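Side-chain contacts in choline kinase (Cryptosporidium parvum, PDB 3MES), which probably catalyses the transfer of phosphate from ATP to choline or ethanolamine, and is seen here with ADP and magnesium bound: residues P137-I140 against G146-E149; K60-W65 against P103-R108; E150-E155 against N280-D285; I53-C58 against I73-I78. All blocks are in the same frame, centred on the assembly; numbering follows the deposited sequence.

Contact 1. Residues P137-I140 against G146-E149; sequences PNII and GRIE. With ADP (adenosine-5'-diphosphate), chain I.
The carboxylate of E149 has the ring of P137 alongside, with CB of P137 4.0 Å from OE1 of E149, while NE of R147 meets OE2 of E149 on its anti side at 2.6 Å, from 28° out of the carboxylate plane. The guanidinium of R147 has CG of E149 at its edge, in plane, and F127 of helix 120-132 makes a cation-pi contact with it. E149 lies on the second arm of the beta hairpin of strands 139-143 and 146-150, at one side of the five-stranded antiparallel sheet that carries the adenine pocket; P137 sits in the loop leading into the first. R108 forms a second salt bridge to OE2, so this buried oxygen is gripped by two arginines, and OE1 is left turned to the nucleotide, where ADP N6 donates a weak 3.4 Å bond. Glutamate suits the place because its extended chain spans from strand to base; proline adds an apolar wall beside N6. I139 and E149 form a non-hydrogen-bonded pair, and CA of E149 makes a CA-H...O contact of 3.3 Å with N138 O. I140 N donates to I148 O at 2.7 Å, while CB of I140 rests 4.0 Å from CG2 of I148.

Contact 2. Residues K60-W65 against P103-R108; sequences KNIPGW and PRILFR. With ADP (adenosine-5'-diphosphate), chain I.
A type II beta turn from I62 to W65, just after helix 51-61, sets I62 and W65 against I105 in the central strand of the five-stranded sheet. The turn is closed by the backbone bond from W65 N to I62 O (2.9 Å), and G64 adopts a positive phi that favours glycine. I62 reaches in with CD1, which lies 3.9 Å from CG1 of I105 and also sits 3.6 Å above one face of the W65 ring, offset toward its rim. One methyl thus fills the angle between indole and strand. The far end of the indole completes the cluster: CZ2 of W65 comes within 4.1 Å of CG2 of I105 and 3.7 Å of P103 O. Branched isoleucines and a broad, flat tryptophan suit this buried position, and the one polar atom of the indole, NE1, is satisfied by H102 O. In I105, CG1 falls between the backbone N and carbonyl carbon (chi1 68°), leaving both branches within reach of I62. The alternate residues of the strand serve the nucleotide: CG of L106 packs 3.7 Å from ADP N7, and NH2 of R108 donates an almost straight 2.7 Å bond to ADP O2A. Around the cluster, W65 also touches V89 and I91 of strand 85-91, I62 touches I148 of strand 146-150, and I105 meets I140 of strand 139-143.

Contact 3. Residues E150-E155 against N280-D285; sequences EFIDGE and NIRMID. With ADP (adenosine-5'-diphosphate), chain I; PT3 (N-propyl-tartramic acid), chain L.
The side chain of I152 runs from the adenine of ADP to the guanidinium of R282, joining the loop 150-155 to strand 281-283. Its CB lies 3.5 Å from ADP N1, CG1 continues past the base at 3.8 Å from the same nitrogen, and CD1 ends 3.8 Å from NH1 of R282. Placing CG1 beside its own backbone N (chi1 -54°) keeps this branch near the base, since that N-H donates to ADP N1 at 2.8 Å. With E150 O accepting from ADP N6 at 3.1 Å, the two backbone bonds form the adenine-binding pattern of a kinase hinge, to which the E149 side chain adds a weak bond from N6. An apolar, branched residue suits position 152 because its carbons pack between the base, R282 and L275. F151 lays one ring face over ADP C2; across the nucleotide from that ring, CD1 of I284 touches the ribose. R282, bent at chi2 and chi3, crosses I152 at about a right angle. OE1 of E150, bonded instead to N138 N, stays 4.2 Å from NH1 of R282, too far for a salt bridge, though the charges probably still attract. L275 belongs to strand 274-276, the neighbour of strand 281-283, and R282 packs on N279 of the second subunit.

Contact 4. Residues I53-C58 against I73-I78; sequences IIIGIC and IEVKQI
I55 packs on both I73 and V75 where helix 51-61 meets strand 73-78, an outermost strand of the five-stranded antiparallel sheet. The short segments' axes pass 9.4 Å apart, with 123° between their directions, so the helix runs steeply across the strand and meets it through a few residues. This is the tight part, and both branches of I55 are used: CG2 reaches CD1 of I73 at 3.7 Å as the two side chains slide past each other in opposite directions, while CG1 lies 3.8 Å from CG2 of V75. With chi1 near -61°, CG2 stands anti to the backbone N and CG1 beside it, which spreads the branches toward two successive inward residues of the strand. Beta-branched I73 and V75 suit an extended chain and present compact methyl groups to the helix. Contact is looser at I54, which crosses V75 obliquely and also packs on F107 of strand 104-109. The outer face of the helix, with I53 and G56, is exposed to solvent, as is K76 on the strand; E74 points away from the helix. I73 is further enclosed by V89 and I91 of strand 85-91, deepening the tight end, whereas V75 is only partly covered. At the slacker end, the closest approach of I54 to V75 is between their CG2 methyls, 4.2 Å apart.

Contacts 2 and 4 are buried and apolar: contact 4 uses helix 51-61 and contact 2 the turn that follows it, together covering one side of the five-stranded sheet. F107 touches I54, I57 and C58, so the two share a continuous core. Contact 1 lies in the same sheet, its strand 146-150 pairing with strand 104-109 of contact 2, but it is partly buried and adds charged groups near the nucleotide. Contact 3 carries the chain out of that sheet: N138 pairs with E150, and the loop beyond meets strand 281-283 of the three-stranded sheet. Contacts 1, 2 and 3 reach ADP through a carboxylate, an arginine with a leucine, and a backbone N-H and carbonyl respectively; the side-chain packing of contact 4 lies farther off.

Contact 1. Residues P137-I140 against G146-E149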
# COMPACT_ATOMS: atom_id res chain seq x y z
N PRO B 137 -5.69 10.38 12.35
CA PRO B 137 -5.07 11.67 12.10
C PRO B 137 -4.47 12.25 13.37
O PRO B 137 -5.07 12.14 14.44
CB PRO B 137 -6.24 12.54 11.62
CG PRO B 137 -7.22 11.56 11.06
CD PRO B 137 -7.09 10.33 11.90
N ASN B 138 -3.29 12.86 13.26
CA ASN B 138 -2.61 13.43 14.42
C ASN B 138 -3.41 14.54 15.09
O ASN B 138 -4.03 15.37 14.42
CB ASN B 138 -1.23 13.94 14.02
CG ASN B 138 -0.36 14.26 15.21
OD1 ASN B 138 0.41 15.22 15.21
ND2 ASN B 138 -0.47 13.44 16.25
N ILE B 139 -3.40 14.56 16.42
CA ILE B 139 -4.02 15.63 17.18
C ILE B 139 -3.00 16.72 17.47
O ILE B 139 -1.97 16.47 18.10
CB ILE B 139 -4.58 15.13 18.53
CG1 ILE B 139 -5.76 14.18 18.31
CG2 ILE B 139 -5.02 16.30 19.40
CD1 ILE B 139 -6.27 13.56 19.59
N ILE B 140 -3.28 17.93 17.01
CA ILE B 140 -2.37 19.05 17.22
C ILE B 140 -2.73 19.82 18.49
O ILE B 140 -1.86 20.28 19.22
CB ILE B 140 -2.35 19.99 16.01
CG1 ILE B 140 -1.91 19.23 14.76
CG2 ILE B 140 -1.45 21.19 16.26
CD1 ILE B 140 -2.13 19.97 13.47
N GLY B 146 -13.69 20.70 21.51
CA GLY B 146 -13.24 20.35 20.16
C GLY B 146 -11.79 19.91 20.10
O GLY B 146 -11.21 19.50 21.10
N ARG B 147 -11.20 19.98 18.90
CA ARG B 147 -9.80 19.62 18.72
C ARG B 147 -9.28 20.05 17.35
O ARG B 147 -10.05 20.26 16.41
CB ARG B 147 -9.59 18.12 18.92
CG ARG B 147 -10.32 17.22 17.93
CD ARG B 147 -9.96 15.76 18.17
NE ARG B 147 -10.46 14.87 17.13
CZ ARG B 147 -11.40 13.94 17.33
NH1 ARG B 147 -11.94 13.79 18.52
NH2 ARG B 147 -11.78 13.17 16.32
N ILE B 148 -7.97 20.19 17.24
CA ILE B 148 -7.31 20.49 15.98
C ILE B 148 -6.60 19.24 15.47
O ILE B 148 -5.71 18.72 16.14
CB ILE B 148 -6.29 21.63 16.13
CG1 ILE B 148 -6.96 22.89 16.66
CG2 ILE B 148 -5.60 21.91 14.80
CD1 ILE B 148 -6.00 24.05 16.89
N GLU B 149 -7.00 18.77 14.30
CA GLU B 149 -6.42 17.56 13.72
C GLU B 149 -5.56 17.86 12.51
O GLU B 149 -5.73 18.89 11.84
CB GLU B 149 -7.52 16.59 13.29
CG GLU B 149 -8.48 16.18 14.38
CD GLU B 149 -9.55 15.24 13.85
OE1 GLU B 149 -9.39 14.74 12.72
OE2 GLU B 149 -10.55 15.00 14.56
PB ADP I . -19.14 13.54 11.93
O1B ADP I . -20.06 14.74 12.01
O2B ADP I . -18.24 13.35 13.13
O3B ADP I . -19.82 12.28 11.45
PA ADP I . -17.01 12.94 10.15
O1A ADP I . -17.66 11.63 9.80
O2A ADP I . -15.80 12.98 11.05
O3A ADP I . -18.13 13.94 10.75
O5' ADP I . -16.67 13.71 8.79
C5' ADP I . -15.39 13.57 8.19
C4' ADP I . -15.53 13.93 6.72
O4' ADP I . -14.91 15.20 6.49
C3' ADP I . -14.80 12.91 5.86
O3' ADP I . -15.72 12.32 4.94
C2' ADP I . -13.74 13.69 5.12
O2' ADP I . -14.16 13.91 3.78
C1' ADP I . -13.64 15.01 5.87
N9 ADP I . -12.62 14.89 6.94
C8 ADP I . -12.88 14.63 8.24
N7 ADP I . -11.73 14.59 8.97
C5 ADP I . -10.71 14.82 8.12
C6 ADP I . -9.24 14.92 8.23
N6 ADP I . -8.61 14.75 9.42
N1 ADP I . -8.54 15.18 7.10
C2 ADP I . -9.15 15.35 5.91
N3 ADP I . -10.48 15.28 5.74
C4 ADP I . -11.30 15.02 6.79

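Contact 2. Residues K60-W65 against P103-R108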
# COMPACT_ATOMS: atom_id res chain seq x y z
N LYS B 60 -2.47 30.18 17.87
CA LYS B 60 -1.96 30.06 19.23
C LYS B 60 -1.47 28.65 19.55
O LYS B 60 -0.58 28.46 20.38
CB LYS B 60 -3.04 30.48 20.23
CG LYS B 60 -2.64 30.29 21.68
CD LYS B 60 -3.73 30.78 22.62
CE LYS B 60 -3.29 30.71 24.07
NZ LYS B 60 -4.29 31.34 24.98
N ASN B 61 -2.04 27.66 18.87
CA ASN B 61 -1.80 26.26 19.23
C ASN B 61 -1.08 25.46 18.15
O ASN B 61 -0.49 24.42 18.43
CB ASN B 61 -3.11 25.59 19.61
CG ASN B 61 -3.74 26.20 20.85
OD1 ASN B 61 -3.31 25.94 21.97
ND2 ASN B 61 -4.76 27.03 20.65
N ILE B 62 -1.15 25.93 16.90
CA ILE B 62 -0.50 25.22 15.80
C ILE B 62 0.91 25.73 15.57
O ILE B 62 1.11 26.86 15.14
CB ILE B 62 -1.29 25.39 14.48
CG1 ILE B 62 -2.77 25.03 14.69
CG2 ILE B 62 -0.67 24.54 13.38
CD1 ILE B 62 -3.61 25.22 13.45
N PRO B 63 1.91 24.88 15.84
CA PRO B 63 3.31 25.26 15.68
C PRO B 63 3.57 25.93 14.33
O PRO B 63 3.20 25.39 13.29
CB PRO B 63 4.04 23.91 15.74
CG PRO B 63 3.17 23.06 16.59
CD PRO B 63 1.76 23.48 16.30
N GLY B 64 4.19 27.10 14.36
CA GLY B 64 4.55 27.82 13.14
C GLY B 64 3.53 28.86 12.72
O GLY B 64 3.84 29.77 11.94
N TRP B 65 2.31 28.74 13.24
CA TRP B 65 1.21 29.62 12.85
C TRP B 65 1.18 30.91 13.66
O TRP B 65 0.51 31.87 13.30
CB TRP B 65 -0.13 28.90 13.01
CG TRP B 65 -0.40 27.86 11.96
CD1 TRP B 65 0.49 26.96 11.44
CD2 TRP B 65 -1.66 27.60 11.31
NE1 TRP B 65 -0.13 26.17 10.51
CE2 TRP B 65 -1.45 26.54 10.41
CE3 TRP B 65 -2.93 28.17 11.41
CZ2 TRP B 65 -2.47 26.03 9.61
CZ3 TRP B 65 -3.94 27.66 10.61
CH2 TRP B 65 -3.71 26.60 9.72
N PRO B 103 0.24 22.98 6.87
CA PRO B 103 -0.33 24.05 6.06
C PRO B 103 -1.86 24.02 6.09
O PRO B 103 -2.50 25.07 6.01
CB PRO B 103 0.18 23.73 4.65
CG PRO B 103 0.41 22.27 4.66
CD PRO B 103 0.88 21.94 6.05
N ARG B 104 -2.42 22.83 6.21
CA ARG B 104 -3.86 22.66 6.35
C ARG B 104 -4.17 21.84 7.59
O ARG B 104 -3.43 20.92 7.93
CB ARG B 104 -4.45 21.97 5.11
CG ARG B 104 -4.31 22.78 3.83
CD ARG B 104 -4.50 21.91 2.58
NE ARG B 104 -5.89 21.52 2.37
CZ ARG B 104 -6.80 22.28 1.77
NH1 ARG B 104 -6.47 23.49 1.33
NH2 ARG B 104 -8.04 21.84 1.62
N ILE B 105 -5.24 22.19 8.29
CA ILE B 105 -5.67 21.42 9.45
C ILE B 105 -7.18 21.22 9.44
O ILE B 105 -7.90 21.88 8.69
CB ILE B 105 -5.24 22.08 10.79
CG1 ILE B 105 -6.00 23.39 11.03
CG2 ILE B 105 -3.74 22.28 10.83
CD1 ILE B 105 -7.42 23.20 11.52
N LEU B 106 -7.65 20.30 10.28
CA LEU B 106 -9.07 20.01 10.39
C LEU B 106 -9.55 20.48 11.76
O LEU B 106 -9.14 19.95 12.79
CB LEU B 106 -9.31 18.51 10.22
CG LEU B 106 -10.75 17.99 10.12
CD1 LEU B 106 -11.45 18.03 11.47
CD2 LEU B 106 -11.54 18.76 9.07
N PHE B 107 -10.42 21.49 11.77
CA PHE B 107 -10.93 22.04 13.02
C PHE B 107 -12.27 21.41 13.37
O PHE B 107 -13.26 21.62 12.68
CB PHE B 107 -11.08 23.56 12.91
CG PHE B 107 -11.13 24.26 14.24
CD1 PHE B 107 -10.00 24.89 14.75
CD2 PHE B 107 -12.29 24.30 14.98
CE1 PHE B 107 -10.03 25.54 15.97
CE2 PHE B 107 -12.34 24.95 16.20
CZ PHE B 107 -11.21 25.57 16.70
N ARG B 108 -12.29 20.64 14.45
CA ARG B 108 -13.48 19.89 14.83
C ARG B 108 -14.12 20.44 16.10
O ARG B 108 -13.49 20.48 17.16
CB ARG B 108 -13.15 18.41 15.01
CG ARG B 108 -14.31 17.56 15.50
CD ARG B 108 -13.88 16.12 15.73
NE ARG B 108 -13.49 15.44 14.49
CZ ARG B 108 -14.35 14.82 13.68
NH1 ARG B 108 -15.64 14.79 13.98
NH2 ARG B 108 -13.91 14.23 12.58
PB ADP I . -19.14 13.54 11.93
O1B ADP I . -20.06 14.74 12.01
O2B ADP I . -18.24 13.35 13.13
O3B ADP I . -19.82 12.28 11.45
PA ADP I . -17.01 12.94 10.15
O1A ADP I . -17.66 11.63 9.80
O2A ADP I . -15.80 12.98 11.05
O3A ADP I . -18.13 13.94 10.75
O5' ADP I . -16.67 13.71 8.79
C5' ADP I . -15.39 13.57 8.19
C4' ADP I . -15.53 13.93 6.72
O4' ADP I . -14.91 15.20 6.49
C3' ADP I . -14.80 12.91 5.86
O3' ADP I . -15.72 12.32 4.94
C2' ADP I . -13.74 13.69 5.12
O2' ADP I . -14.16 13.91 3.78
C1' ADP I . -13.64 15.01 5.87
N9 ADP I . -12.62 14.89 6.94
C8 ADP I . -12.88 14.63 8.24
N7 ADP I . -11.73 14.59 8.97
C5 ADP I . -10.71 14.82 8.12
C6 ADP I . -9.24 14.92 8.23
N6 ADP I . -8.61 14.75 9.42
N1 ADP I . -8.54 15.18 7.10
C2 ADP I . -9.15 15.35 5.91
N3 ADP I . -10.48 15.28 5.74
C4 ADP I . -11.30 15.02 6.79

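Contact 3. Residues E150-E155 against N280-D285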
# COMPACT_ATOMS: atom_id res chain seq x y z
N GLU B 150 -4.64 16.95 12.22
CA GLU B 150 -3.92 16.96 10.97
C GLU B 150 -4.91 16.77 9.83
O GLU B 150 -5.77 15.88 9.88
CB GLU B 150 -2.90 15.82 10.96
CG GLU B 150 -2.41 15.42 9.58
CD GLU B 150 -1.55 14.17 9.61
OE1 GLU B 150 -1.64 13.40 10.60
OE2 GLU B 150 -0.79 13.95 8.65
N PHE B 151 -4.82 17.61 8.80
CA PHE B 151 -5.69 17.45 7.65
C PHE B 151 -5.13 16.42 6.68
O PHE B 151 -4.10 16.65 6.04
CB PHE B 151 -5.91 18.79 6.93
CG PHE B 151 -6.83 18.68 5.75
CD1 PHE B 151 -8.21 18.73 5.91
CD2 PHE B 151 -6.32 18.52 4.47
CE1 PHE B 151 -9.06 18.62 4.82
CE2 PHE B 151 -7.16 18.41 3.38
CZ PHE B 151 -8.54 18.47 3.55
N ILE B 152 -5.81 15.29 6.57
CA ILE B 152 -5.44 14.25 5.61
C ILE B 152 -5.90 14.67 4.22
O ILE B 152 -7.08 14.54 3.88
CB ILE B 152 -6.11 12.91 5.97
CG1 ILE B 152 -5.78 12.53 7.42
CG2 ILE B 152 -5.69 11.82 4.98
CD1 ILE B 152 -4.31 12.63 7.78
N ASP B 153 -4.98 15.18 3.42
CA ASP B 153 -5.34 15.69 2.10
C ASP B 153 -5.23 14.62 1.03
O ASP B 153 -4.14 14.22 0.63
CB ASP B 153 -4.51 16.93 1.72
CG ASP B 153 -3.07 16.59 1.43
OD1 ASP B 153 -2.48 15.78 2.18
OD2 ASP B 153 -2.51 17.14 0.46
N GLY B 154 -6.38 14.15 0.56
CA GLY B 154 -6.46 13.15 -0.49
C GLY B 154 -7.90 12.98 -0.92
O GLY B 154 -8.81 13.54 -0.30
N GLU B 155 -8.13 12.22 -1.98
CA GLU B 155 -9.47 11.98 -2.47
C GLU B 155 -10.04 10.68 -1.94
O GLU B 155 -9.35 9.65 -1.94
CB GLU B 155 -9.48 11.97 -4.00
CG GLU B 155 -9.50 13.36 -4.62
CD GLU B 155 -10.74 14.13 -4.23
OE1 GLU B 155 -11.85 13.70 -4.61
OE2 GLU B 155 -10.62 15.17 -3.55
N ASN B 280 -0.14 6.64 -0.22
CA ASN B 280 -0.93 5.59 0.41
C ASN B 280 -2.40 5.94 0.60
O ASN B 280 -2.82 7.08 0.37
CB ASN B 280 -0.32 5.19 1.76
CG ASN B 280 -0.24 6.36 2.73
OD1 ASN B 280 -0.95 6.39 3.74
ND2 ASN B 280 0.62 7.32 2.43
N ILE B 281 -3.17 4.94 1.02
CA ILE B 281 -4.56 5.14 1.40
C ILE B 281 -4.63 5.22 2.92
O ILE B 281 -3.97 4.44 3.62
CB ILE B 281 -5.45 3.98 0.91
CG1 ILE B 281 -5.23 3.73 -0.58
CG2 ILE B 281 -6.91 4.27 1.21
CD1 ILE B 281 -5.97 2.52 -1.11
N ARG B 282 -5.41 6.15 3.44
CA ARG B 282 -5.55 6.30 4.88
C ARG B 282 -6.98 6.14 5.35
O ARG B 282 -7.92 6.53 4.65
CB ARG B 282 -4.98 7.64 5.35
CG ARG B 282 -3.50 7.80 5.05
CD ARG B 282 -2.83 8.66 6.09
NE ARG B 282 -2.88 8.05 7.42
CZ ARG B 282 -2.40 8.62 8.52
NH1 ARG B 282 -1.84 9.83 8.44
NH2 ARG B 282 -2.48 8.00 9.69
N MET B 283 -7.15 5.56 6.54
CA MET B 283 -8.46 5.36 7.12
C MET B 283 -8.85 6.55 8.00
O MET B 283 -8.01 7.11 8.70
CB MET B 283 -8.48 4.08 7.97
CG MET B 283 -8.09 2.82 7.21
SD MET B 283 -7.92 1.39 8.31
CE MET B 283 -6.57 1.92 9.36
N ILE B 284 -10.12 6.92 7.95
CA ILE B 284 -10.64 7.95 8.85
C ILE B 284 -11.98 7.53 9.45
O ILE B 284 -12.50 6.46 9.14
CB ILE B 284 -10.80 9.31 8.13
CG1 ILE B 284 -11.69 9.16 6.89
CG2 ILE B 284 -9.45 9.88 7.75
CD1 ILE B 284 -12.17 10.48 6.32
N ASP B 285 -12.53 8.38 10.31
CA ASP B 285 -13.83 8.14 10.91
C ASP B 285 -13.83 6.86 11.75
O ASP B 285 -14.32 5.81 11.30
CB ASP B 285 -14.92 8.08 9.84
CG ASP B 285 -16.32 8.18 10.42
OD1 ASP B 285 -17.29 7.88 9.70
OD2 ASP B 285 -16.44 8.56 11.61
PB ADP I . -19.14 13.54 11.93
O1B ADP I . -20.06 14.74 12.01
O2B ADP I . -18.24 13.35 13.13
O3B ADP I . -19.82 12.28 11.45
PA ADP I . -17.01 12.94 10.15
O1A ADP I . -17.66 11.63 9.80
O2A ADP I . -15.80 12.98 11.05
O3A ADP I . -18.13 13.94 10.75
O5' ADP I . -16.67 13.71 8.79
C5' ADP I . -15.39 13.57 8.19
C4' ADP I . -15.53 13.93 6.72
O4' ADP I . -14.91 15.20 6.49
C3' ADP I . -14.80 12.91 5.86
O3' ADP I . -15.72 12.32 4.94
C2' ADP I . -13.74 13.69 5.12
O2' ADP I . -14.16 13.91 3.78
C1' ADP I . -13.64 15.01 5.87
N9 ADP I . -12.62 14.89 6.94
C8 ADP I . -12.88 14.63 8.24
N7 ADP I . -11.73 14.59 8.97
C5 ADP I . -10.71 14.82 8.12
C6 ADP I . -9.24 14.92 8.23
N6 ADP I . -8.61 14.75 9.42
N1 ADP I . -8.54 15.18 7.10
C2 ADP I . -9.15 15.35 5.91
N3 ADP I . -10.48 15.28 5.74
C4 ADP I . -11.30 15.02 6.79
O1 PT3 L . -19.28 8.83 10.05
O11 PT3 L . -21.17 9.58 10.98
C1 PT3 L . -20.49 9.16 10.02
C2 PT3 L . -21.20 8.99 8.68
O2 PT3 L . -22.55 9.47 8.75
C3 PT3 L . -21.20 7.50 8.33
O3 PT3 L . -22.53 7.03 8.17
C4 PT3 L . -20.41 7.34 7.04
O41 PT3 L . -19.71 6.34 6.85
N4 PT3 L . -20.53 8.36 6.19
C41 PT3 L . -19.82 8.38 4.90
C42 PT3 L . -20.46 9.44 3.99
C43 PT3 L . -20.99 8.80 2.71

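Contact 4. Residues I53-C58 against I73-I78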
# COMPACT_ATOMS: atom_id res chain seq x y z
N ILE B 53 -12.35 33.61 15.83
CA ILE B 53 -12.13 32.82 17.04
C ILE B 53 -11.43 31.51 16.73
O ILE B 53 -10.65 31.00 17.54
CB ILE B 53 -13.45 32.54 17.78
CG1 ILE B 53 -13.92 33.79 18.53
CG2 ILE B 53 -13.28 31.38 18.75
CD1 ILE B 53 -15.26 33.62 19.22
N ILE B 54 -11.72 30.96 15.56
CA ILE B 54 -11.07 29.74 15.11
C ILE B 54 -9.63 30.04 14.69
O ILE B 54 -8.72 29.26 14.95
CB ILE B 54 -11.82 29.10 13.93
CG1 ILE B 54 -13.22 28.66 14.37
CG2 ILE B 54 -11.04 27.93 13.36
CD1 ILE B 54 -14.10 28.19 13.23
N ILE B 55 -9.45 31.19 14.06
CA ILE B 55 -8.13 31.63 13.61
C ILE B 55 -7.22 31.99 14.79
O ILE B 55 -6.03 31.69 14.77
CB ILE B 55 -8.24 32.82 12.64
CG1 ILE B 55 -9.04 32.40 11.40
CG2 ILE B 55 -6.86 33.32 12.24
CD1 ILE B 55 -9.06 33.44 10.30
N GLY B 56 -7.79 32.62 15.81
CA GLY B 56 -7.04 32.91 17.02
C GLY B 56 -6.60 31.63 17.71
O GLY B 56 -5.45 31.51 18.15
N ILE B 57 -7.51 30.68 17.80
CA ILE B 57 -7.22 29.39 18.42
C ILE B 57 -6.15 28.62 17.65
O ILE B 57 -5.33 27.92 18.24
CB ILE B 57 -8.49 28.52 18.53
CG1 ILE B 57 -9.43 29.10 19.60
CG2 ILE B 57 -8.13 27.07 18.85
CD1 ILE B 57 -10.77 28.41 19.69
N CYS B 58 -6.15 28.77 16.33
CA CYS B 58 -5.19 28.07 15.47
C CYS B 58 -3.78 28.65 15.57
O CYS B 58 -2.81 27.90 15.73
CB CYS B 58 -5.67 28.07 14.02
SG CYS B 58 -7.06 26.96 13.67
N ILE B 73 -4.87 33.18 6.11
CA ILE B 73 -5.57 32.02 6.64
C ILE B 73 -7.02 32.00 6.16
O ILE B 73 -7.72 33.01 6.26
CB ILE B 73 -5.56 32.00 8.17
CG1 ILE B 73 -4.12 32.14 8.69
CG2 ILE B 73 -6.20 30.72 8.70
CD1 ILE B 73 -4.02 32.26 10.20
N GLU B 74 -7.47 30.86 5.65
CA GLU B 74 -8.86 30.73 5.22
C GLU B 74 -9.57 29.62 5.98
O GLU B 74 -9.12 28.48 5.99
CB GLU B 74 -8.95 30.48 3.72
CG GLU B 74 -8.76 29.03 3.33
CD GLU B 74 -9.64 28.62 2.17
OE1 GLU B 74 -10.46 29.45 1.72
OE2 GLU B 74 -9.53 27.46 1.72
N VAL B 75 -10.69 29.97 6.61
CA VAL B 75 -11.54 28.99 7.27
C VAL B 75 -12.72 28.66 6.36
O VAL B 75 -13.49 29.55 6.00
CB VAL B 75 -12.08 29.52 8.60
CG1 VAL B 75 -13.15 28.58 9.15
CG2 VAL B 75 -10.95 29.70 9.60
N LYS B 76 -12.87 27.39 6.01
CA LYS B 76 -13.98 26.98 5.16
C LYS B 76 -14.69 25.77 5.75
O LYS B 76 -14.12 24.68 5.83
CB LYS B 76 -13.49 26.71 3.73
CG LYS B 76 -13.63 25.28 3.27
CD LYS B 76 -15.04 25.04 2.71
CE LYS B 76 -15.21 23.60 2.24
NZ LYS B 76 -14.48 23.32 0.98
N GLN B 77 -15.93 25.97 6.16
CA GLN B 77 -16.71 24.90 6.79
C GLN B 77 -17.19 23.87 5.77
O GLN B 77 -17.71 24.22 4.71
CB GLN B 77 -17.90 25.48 7.55
CG GLN B 77 -18.77 24.42 8.20
CD GLN B 77 -19.76 25.01 9.18
OE1 GLN B 77 -20.02 26.21 9.18
NE2 GLN B 77 -20.32 24.16 10.04
N ILE B 78 -17.00 22.60 6.10
CA ILE B 78 -17.50 21.51 5.27
C ILE B 78 -18.68 20.87 5.98
O ILE B 78 -18.70 20.79 7.20
CB ILE B 78 -16.41 20.45 5.01
CG1 ILE B 78 -15.93 19.83 6.32
CG2 ILE B 78 -15.25 21.05 4.25
CD1 ILE B 78 -14.87 18.77 6.14